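Putative 6-pyruvoyl tetrahydrobiopterin synthase (Caenorhabditis elegans, PDB 2G64) probably catalyses the zinc-dependent conversion of 7,8-dihydroneopterin triphosphate into 6-pyruvoyl tetrahydropterin, with loss of triphosphate, in tetrahydrobiopterin biosynthesis. Local coordinates at residues A18-H22 with T97-S101; A105-E110 with T136-S140. The protein carries 1 engineered substitution. All coordinates share one frame; numbering follows the deposited sequence. Where two conformers were deposited one is given.

From the N terminus the chain runs along strand 6-19, whose last residue is a zinc ligand, and into the turn at 20-22. Contact 1 closes a long loop here: after helix 28-35, strand 44-57, helix 68-80 and helix 87-90, residues 97-101 return to lie beside it. The chain then enters helix 101-115 directly, and contact 2 opens in that helix, closing a shorter loop over strand 122-128 when residues 136-140 come back at the C terminus. The two contacts follow in series, neither nested nor crossed, with centres about 16 Å apart. Contact 1 ties the start of helix 101-115 to the zinc end of the sheet; contact 2 fastens its body to strand 133-137, last within this chain.

Contact 1: A18-H22 with T97-S101; sequences AHRLH and TVSTS. With ZN (zinc ion), chain D.
Val-98, in one of its two conformers, reaches the turn after the zinc-binding strand through its CG2, 4.1 Å from CD2 of Leu-21 and about as far from the backbone N of His-22.

Ser-99 makes the polar link. Its OG takes the hydrogen bond from ND1 of His-19 at 2.9 Å, lying close to the imidazole plane with an N-H...O angle of 150°. A chi1 of 81° turns the His-19 ring toward Ser-99. The same ND1 is 3.0 Å from the carbonyl O of Ser-99, but that bond is bent and weak. With ND1 as donor, the ring presents NE2 to the zinc ion at 2.1 Å, so Ser-99 is a second-shell residue that orients a metal ligand. Asp-88 in turn hydrogen-bonds to the Ser-99 hydroxyl. A water bridges the backbones, hydrogen-bonded to the carbonyl O of Arg-20 and accepting from N of His-22 and N of Ser-99.

At the link between Ser-99 and Thr-100, CD2 of Leu-21 lies against the peptide, 3.4 Å from both C of Ser-99 and N of Thr-100. The methyl CG2 of Thr-100 touches this CD2 as well, at 4.0 Å. Thr-100 is the N-cap of the helix that follows; its OG1 accepts a weak bond from the N of Asn-103 and also hydrogen-bonds to the carbonyl O of Gly-63 of the third subunit.

His-44 and His-46 of strand 44-57 complete the protein ligands of the zinc, while helix 28-35 packs Phe-35 on both Leu-21 and Val-98, and helix 101-115 begins at Ser-101.

Contact 2: A105-E110 with T136-S140; sequences AIYMFE and TYKGS. Engineered in segment 136-140: Ser-140 (natural residue Cys).
Tyr-137 and Phe-109 meet in a T-shaped (edge-to-face) stack, the edge of the tyrosine directed at the face of the phenylalanine, with ring centroids 5.0 Å apart and planes at 74°. CD2 of Tyr-137 lies 3.6 Å from both CG and CB of Phe-109. Both side chains extend anti to their own backbone N (chi1 179° for Tyr-137, -174° for Phe-109), which extends each ring from its own backbone toward the other segment.

A CH-pi contact covers one face of the tyrosine: CG1 of Ile-106 sits 3.7 Å from the ring centroid, nearly on the ring normal. On the opposite face the chain folds back, bringing N of Gly-139 over the ring centre. Simple apolar packing adds CB of Ala-105 against CB of Tyr-137, at 4.2 Å.

These contacts join helix 101-115 to strand 133-137, the last of the sheet within this chain, in the alpha+beta T-fold (tunnelling fold) of the PTPS family, where helices pack on one side of a sheet whose four main strands are antiparallel. That strand pairs antiparallel with a strand of the third subunit, so the sheet continues across the interface.

Van der Waals contacts with the tail backbone engage the far end of Phe-109, whose CE2 lies 3.5 Å from CA of Gly-139. A CB on this glycine would collide with CZ of Phe-109. An alanine in place of Phe-109 is likely to leave Tyr-137 without its stacking partner and CA of Gly-139 without the ring it packs on.

Polar links run through water. One molecule donates to OE2 of Glu-110 at 2.5 Å and hydrogen-bonds to OH of Tyr-137 at 2.6 Å; another donates to OE2 of Glu-110 and accepts from N of the poorly ordered, engineered Ser-140.

Contact 1: A18-H22 with T97-S101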
ATOM      1  N   ALA A  18     -17.301 -11.507 -10.418  1.00 12.28           N
ATOM      2  CA  ALA A  18     -18.566 -10.801 -10.334  1.00 12.58           C
ATOM      3  C   ALA A  18     -19.461 -11.476  -9.295  1.00 14.23           C
ATOM      4  O   ALA A  18     -19.368 -12.686  -9.063  1.00 15.39           O
ATOM      5  CB  ALA A  18     -19.268 -10.820 -11.726  1.00 13.48           C
ATOM      6  N   HIS A  19     -20.361 -10.708  -8.710  1.00 13.58           N
ATOM      7  CA  HIS A  19     -21.440 -11.301  -7.922  1.00 12.00           C
ATOM      8  C   HIS A  19     -22.619 -10.353  -7.781  1.00 16.95           C
ATOM      9  O   HIS A  19     -22.550  -9.182  -8.188  1.00 14.84           O
ATOM     10  CB  HIS A  19     -20.906 -11.808  -6.555  1.00 14.66           C
ATOM     11  CG  HIS A  19     -20.744 -10.746  -5.507  1.00 12.95           C
ATOM     12  ND1 HIS A  19     -21.003 -10.986  -4.171  1.00 10.68           N
ATOM     13  CD2 HIS A  19     -20.301  -9.464  -5.576  1.00 14.00           C
ATOM     14  CE1 HIS A  19     -20.760  -9.895  -3.464  1.00 16.11           C
ATOM     15  NE2 HIS A  19     -20.315  -8.960  -4.292  1.00 16.81           N
ATOM     16  N   ARG A  20     -23.716 -10.886  -7.255  1.00 13.43           N
ATOM     17  CA  ARG A  20     -24.860 -10.077  -6.849  1.00 12.66           C
ATOM     18  C   ARG A  20     -25.359 -10.667  -5.531  1.00 20.40           C
ATOM     19  O   ARG A  20     -25.495 -11.895  -5.404  1.00 16.30           O
ATOM     20  CB  ARG A  20     -25.950 -10.162  -7.919  1.00 14.45           C
ATOM     21  CG  ARG A  20     -27.260  -9.515  -7.464  1.00 14.44           C
ATOM     22  CD  ARG A  20     -28.405  -9.898  -8.399  1.00 18.59           C
ATOM     23  NE  ARG A  20     -29.569  -9.072  -8.100  1.00 21.02           N
ATOM     24  CZ  ARG A  20     -30.833  -9.457  -8.256  1.00 23.59           C
ATOM     25  NH1 ARG A  20     -31.121 -10.688  -8.671  1.00 21.68           N
ATOM     26  NH2 ARG A  20     -31.810  -8.601  -7.976  1.00 18.46           N
ATOM     27  N   LEU A  21     -25.599  -9.814  -4.537  1.00 12.85           N
ATOM     28  CA  LEU A  21     -26.116 -10.292  -3.257  1.00 14.96           C
ATOM     29  C   LEU A  21     -27.638 -10.395  -3.376  1.00 18.04           C
ATOM     30  O   LEU A  21     -28.329  -9.384  -3.571  1.00 17.45           O
ATOM     31  CB  LEU A  21     -25.705  -9.350  -2.123  1.00 22.28           C
ATOM     32  CG  LEU A  21     -24.184  -9.317  -1.893  1.00 14.88           C
ATOM     33  CD1 LEU A  21     -23.905  -8.432  -0.685  1.00 17.11           C
ATOM     34  CD2 LEU A  21     -23.677 -10.768  -1.659  1.00 15.34           C
ATOM     35  N   HIS A  22     -28.141 -11.629  -3.335  1.00 16.54           N
ATOM     36  CA  HIS A  22     -29.577 -11.876  -3.504  1.00 13.18           C
ATOM     37  C   HIS A  22     -29.861 -13.204  -2.803  1.00 14.33           C
ATOM     38  O   HIS A  22     -29.298 -14.237  -3.181  1.00 17.93           O
ATOM     39  CB  HIS A  22     -29.956 -11.951  -4.995  1.00 17.06           C
ATOM     40  CG  HIS A  22     -31.436 -11.910  -5.248  1.00 23.07           C
ATOM     41  ND1 HIS A  22     -32.201 -13.048  -5.406  1.00 32.56           N
ATOM     42  CD2 HIS A  22     -32.293 -10.865  -5.350  1.00 14.39           C
ATOM     43  CE1 HIS A  22     -33.465 -12.705  -5.601  1.00 18.56           C
ATOM     44  NE2 HIS A  22     -33.545 -11.386  -5.581  1.00 28.05           N
ATOM     45  N   THR A  97     -26.019 -20.494  -1.025  1.00 14.57           N
ATOM     46  CA  THR A  97     -25.532 -19.708   0.095  1.00 12.11           C
ATOM     47  C   THR A  97     -25.151 -18.348  -0.498  1.00 14.20           C
ATOM     48  O   THR A  97     -24.460 -18.300  -1.533  1.00 14.22           O
ATOM     49  CB  THR A  97     -24.290 -20.378   0.752  1.00 13.75           C
ATOM     50  OG1 THR A  97     -24.660 -21.656   1.323  1.00 15.56           O
ATOM     51  CG2 THR A  97     -23.682 -19.460   1.842  1.00 12.72           C
ATOM     52  N   VAL A  98     -25.652 -17.269   0.107  1.00 12.68           N
ATOM     53  CA  VAL A  98     -25.447 -15.914  -0.409  0.50 15.37           C
ATOM     54  C   VAL A  98     -23.958 -15.580  -0.510  1.00 13.79           C
ATOM     55  O   VAL A  98     -23.181 -15.931   0.372  1.00 14.72           O
ATOM     56  CB  VAL A  98     -26.184 -14.868   0.479  0.50 19.41           C
ATOM     57  CG1 VAL A  98     -25.509 -14.706   1.860  0.50  8.52           C
ATOM     58  CG2 VAL A  98     -26.315 -13.542  -0.243  0.50 18.29           C
ATOM     59  N   SER A  99     -23.557 -14.895  -1.575  1.00 12.38           N
ATOM     60  CA  SER A  99     -22.131 -14.631  -1.803  1.00 15.10           C
ATOM     61  C   SER A  99     -21.584 -13.371  -1.073  1.00 16.42           C
ATOM     62  O   SER A  99     -20.772 -12.606  -1.623  1.00 13.42           O
ATOM     63  CB  SER A  99     -21.874 -14.523  -3.315  1.00 15.05           C
ATOM     64  OG  SER A  99     -22.610 -13.423  -3.852  1.00 15.05           O
ATOM     65  N   THR A 100     -22.017 -13.152   0.161  1.00 11.65           N
ATOM     66  CA  THR A 100     -21.402 -12.098   0.999  1.00 13.90           C
ATOM     67  C   THR A 100     -19.962 -12.488   1.222  1.00 16.72           C
ATOM     68  O   THR A 100     -19.623 -13.663   1.163  1.00 14.00           O
ATOM     69  CB  THR A 100     -22.052 -12.002   2.401  1.00 16.38           C
ATOM     70  OG1 THR A 100     -22.073 -13.308   3.009  1.00 12.62           O
ATOM     71  CG2 THR A 100     -23.454 -11.462   2.299  1.00 14.44           C
ATOM     72  N   SER A 101     -19.102 -11.521   1.534  1.00 11.44           N
ATOM     73  CA  SER A 101     -17.694 -11.870   1.727  1.00 11.13           C
ATOM     74  C   SER A 101     -17.460 -12.766   2.957  1.00 11.54           C
ATOM     75  O   SER A 101     -16.517 -13.547   2.983  1.00 13.13           O
ATOM     76  CB  SER A 101     -16.826 -10.610   1.770  1.00 17.23           C
ATOM     77  OG  SER A 101     -16.932  -9.919   0.533  1.00 19.23           O
TER
HETATM   78 ZN    ZN D2001     -19.920  -6.964  -3.667  0.80 19.71          ZN
HETATM   79  O   HOH W   1     -25.962 -13.743  -3.369  1.00 17.24           O
HETATM   80  O   HOH W   2     -20.629  -6.711  -2.003  1.00 26.05           O

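Contact 2: A105-E110 with T136-S140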
ATOM      1  N   ALA A 105     -15.362 -16.153   2.514  1.00 12.02           N
ATOM      2  CA  ALA A 105     -14.235 -16.545   3.367  1.00 10.34           C
ATOM      3  C   ALA A 105     -14.406 -18.003   3.813  1.00 14.42           C
ATOM      4  O   ALA A 105     -13.453 -18.793   3.820  1.00 12.11           O
ATOM      5  CB  ALA A 105     -14.157 -15.617   4.556  1.00 12.00           C
ATOM      6  N   ILE A 106     -15.633 -18.356   4.169  1.00 13.94           N
ATOM      7  CA  ILE A 106     -15.935 -19.714   4.606  1.00 13.21           C
ATOM      8  C   ILE A 106     -15.723 -20.701   3.451  1.00 16.22           C
ATOM      9  O   ILE A 106     -15.061 -21.736   3.606  1.00 14.39           O
ATOM     10  CB  ILE A 106     -17.386 -19.835   5.205  1.00 15.58           C
ATOM     11  CG1 ILE A 106     -17.509 -19.025   6.503  1.00 11.95           C
ATOM     12  CG2 ILE A 106     -17.739 -21.315   5.491  1.00 15.19           C
ATOM     13  CD1 ILE A 106     -18.956 -18.828   6.965  1.00 16.17           C
ATOM     14  N   TYR A 107     -16.281 -20.373   2.290  1.00 12.75           N
ATOM     15  CA  TYR A 107     -16.095 -21.179   1.089  1.00 14.69           C
ATOM     16  C   TYR A 107     -14.623 -21.455   0.796  1.00 15.93           C
ATOM     17  O   TYR A 107     -14.234 -22.597   0.590  1.00 14.39           O
ATOM     18  CB  TYR A 107     -16.797 -20.525  -0.132  1.00 11.29           C
ATOM     19  CG  TYR A 107     -16.391 -21.197  -1.416  1.00 14.36           C
ATOM     20  CD1 TYR A 107     -16.966 -22.412  -1.799  1.00 19.56           C
ATOM     21  CD2 TYR A 107     -15.397 -20.645  -2.224  1.00 15.39           C
ATOM     22  CE1 TYR A 107     -16.565 -23.037  -2.976  1.00 18.84           C
ATOM     23  CE2 TYR A 107     -15.009 -21.254  -3.386  1.00 14.14           C
ATOM     24  CZ  TYR A 107     -15.581 -22.458  -3.751  1.00 24.18           C
ATOM     25  OH  TYR A 107     -15.172 -23.064  -4.920  1.00 18.39           O
ATOM     26  N   MET A 108     -13.790 -20.413   0.787  1.00 13.28           N
ATOM     27  CA  MET A 108     -12.394 -20.569   0.404  1.00 15.68           C
ATOM     28  C   MET A 108     -11.631 -21.396   1.450  1.00 14.46           C
ATOM     29  O   MET A 108     -10.813 -22.240   1.104  1.00 13.77           O
ATOM     30  CB  MET A 108     -11.722 -19.210   0.215  1.00 12.08           C
ATOM     31  CG  MET A 108     -12.392 -18.360  -0.877  1.00 11.85           C
ATOM     32  SD  MET A 108     -12.146 -18.967  -2.560  1.00 15.77           S
ATOM     33  CE  MET A 108     -10.416 -18.515  -2.847  1.00 15.58           C
ATOM     34  N   PHE A 109     -11.894 -21.119   2.717  1.00 14.67           N
ATOM     35  CA  PHE A 109     -11.327 -21.912   3.820  1.00 19.12           C
ATOM     36  C   PHE A 109     -11.668 -23.396   3.631  1.00 22.15           C
ATOM     37  O   PHE A 109     -10.790 -24.261   3.665  1.00 15.50           O
ATOM     38  CB  PHE A 109     -11.900 -21.404   5.139  1.00 14.02           C
ATOM     39  CG  PHE A 109     -11.294 -22.027   6.368  1.00 15.13           C
ATOM     40  CD1 PHE A 109     -10.261 -21.398   7.043  1.00 17.57           C
ATOM     41  CD2 PHE A 109     -11.782 -23.240   6.860  1.00 19.01           C
ATOM     42  CE1 PHE A 109      -9.711 -21.967   8.208  1.00 17.39           C
ATOM     43  CE2 PHE A 109     -11.246 -23.812   8.018  1.00 17.66           C
ATOM     44  CZ  PHE A 109     -10.204 -23.167   8.690  1.00 18.07           C
ATOM     45  N   GLU A 110     -12.945 -23.695   3.442  1.00 14.97           N
ATOM     46  CA  GLU A 110     -13.359 -25.096   3.362  1.00 21.72           C
ATOM     47  C   GLU A 110     -12.858 -25.795   2.094  1.00 16.16           C
ATOM     48  O   GLU A 110     -12.432 -26.957   2.145  1.00 18.51           O
ATOM     49  CB  GLU A 110     -14.879 -25.227   3.520  1.00 22.17           C
ATOM     50  CG  GLU A 110     -15.388 -24.898   4.933  1.00 19.15           C
ATOM     51  CD  GLU A 110     -14.808 -25.824   6.018  1.00 36.11           C
ATOM     52  OE1 GLU A 110     -14.425 -26.969   5.698  1.00 40.41           O
ATOM     53  OE2 GLU A 110     -14.733 -25.405   7.196  1.00 41.28           O
ATOM     54  N   THR A 136     -12.451 -12.400   8.067  1.00 10.12           N
ATOM     55  CA  THR A 136     -11.603 -13.544   8.387  1.00 10.81           C
ATOM     56  C   THR A 136     -12.420 -14.671   8.974  1.00 15.50           C
ATOM     57  O   THR A 136     -13.502 -14.456   9.549  1.00 14.82           O
ATOM     58  CB  THR A 136     -10.436 -13.199   9.333  1.00 14.80           C
ATOM     59  OG1 THR A 136     -10.891 -13.159  10.692  1.00 14.21           O
ATOM     60  CG2 THR A 136      -9.748 -11.856   8.923  1.00 14.50           C
ATOM     61  N   TYR A 137     -11.886 -15.865   8.830  1.00 12.63           N
ATOM     62  CA  TYR A 137     -12.595 -17.068   9.266  1.00 15.29           C
ATOM     63  C   TYR A 137     -11.540 -18.077   9.688  1.00 14.73           C
ATOM     64  O   TYR A 137     -10.519 -18.229   9.007  1.00 15.84           O
ATOM     65  CB  TYR A 137     -13.440 -17.629   8.135  1.00 11.34           C
ATOM     66  CG  TYR A 137     -14.191 -18.887   8.511  1.00 13.27           C
ATOM     67  CD1 TYR A 137     -15.074 -18.893   9.580  1.00 13.30           C
ATOM     68  CD2 TYR A 137     -14.001 -20.069   7.792  1.00 21.05           C
ATOM     69  CE1 TYR A 137     -15.767 -20.069   9.928  1.00 16.28           C
ATOM     70  CE2 TYR A 137     -14.677 -21.223   8.119  1.00 17.12           C
ATOM     71  CZ  TYR A 137     -15.567 -21.211   9.179  1.00 19.60           C
ATOM     72  OH  TYR A 137     -16.249 -22.351   9.493  1.00 26.94           O
ATOM     73  N   LYS A 138     -11.779 -18.724  10.831  1.00 12.68           N
ATOM     74  CA  LYS A 138     -10.847 -19.722  11.371  1.00 14.28           C
ATOM     75  C   LYS A 138     -11.415 -21.138  11.467  1.00 23.53           C
ATOM     76  O   LYS A 138     -10.802 -22.032  12.073  1.00 18.80           O
ATOM     77  CB  LYS A 138     -10.319 -19.304  12.745  1.00 20.24           C
ATOM     78  CG  LYS A 138      -9.387 -18.100  12.731  1.00 21.74           C
ATOM     79  CD  LYS A 138      -9.122 -17.664  14.176  1.00 26.50           C
ATOM     80  CE  LYS A 138      -7.978 -16.695  14.279  1.00 39.18           C
ATOM     81  NZ  LYS A 138      -7.477 -16.630  15.704  1.00 33.52           N
ATOM     82  N   GLY A 139     -12.570 -21.346  10.862  1.00 17.01           N
ATOM     83  CA  GLY A 139     -13.148 -22.690  10.785  1.00 21.01           C
ATOM     84  C   GLY A 139     -14.012 -22.977  12.001  1.00 41.74           C
ATOM     85  O   GLY A 139     -14.279 -22.090  12.812  1.00 30.13           O
ATOM     86  N   SER A 140     -14.446 -24.227  12.124  1.00 34.44           N
ATOM     87  CA  SER A 140     -15.167 -24.686  13.308  1.00 63.60           C
ATOM     88  C   SER A 140     -14.206 -24.935  14.470  1.00 67.79           C
ATOM     89  O   SER A 140     -12.989 -24.766  14.353  1.00 89.58           O
ATOM     90  CB  SER A 140     -15.941 -25.970  12.994  1.00 64.08           C
ATOM     91  OG  SER A 140     -16.989 -25.725  12.071  1.00 89.29           O
ATOM     92  OXT SER A 140     -14.625 -25.323  15.558  1.00 75.81           O
TER
HETATM   93  O   HOH W   3     -16.786 -24.166   7.775  1.00 38.04           O
HETATM   94  O   HOH W   4     -13.748 -26.119   9.636  1.00 55.65           O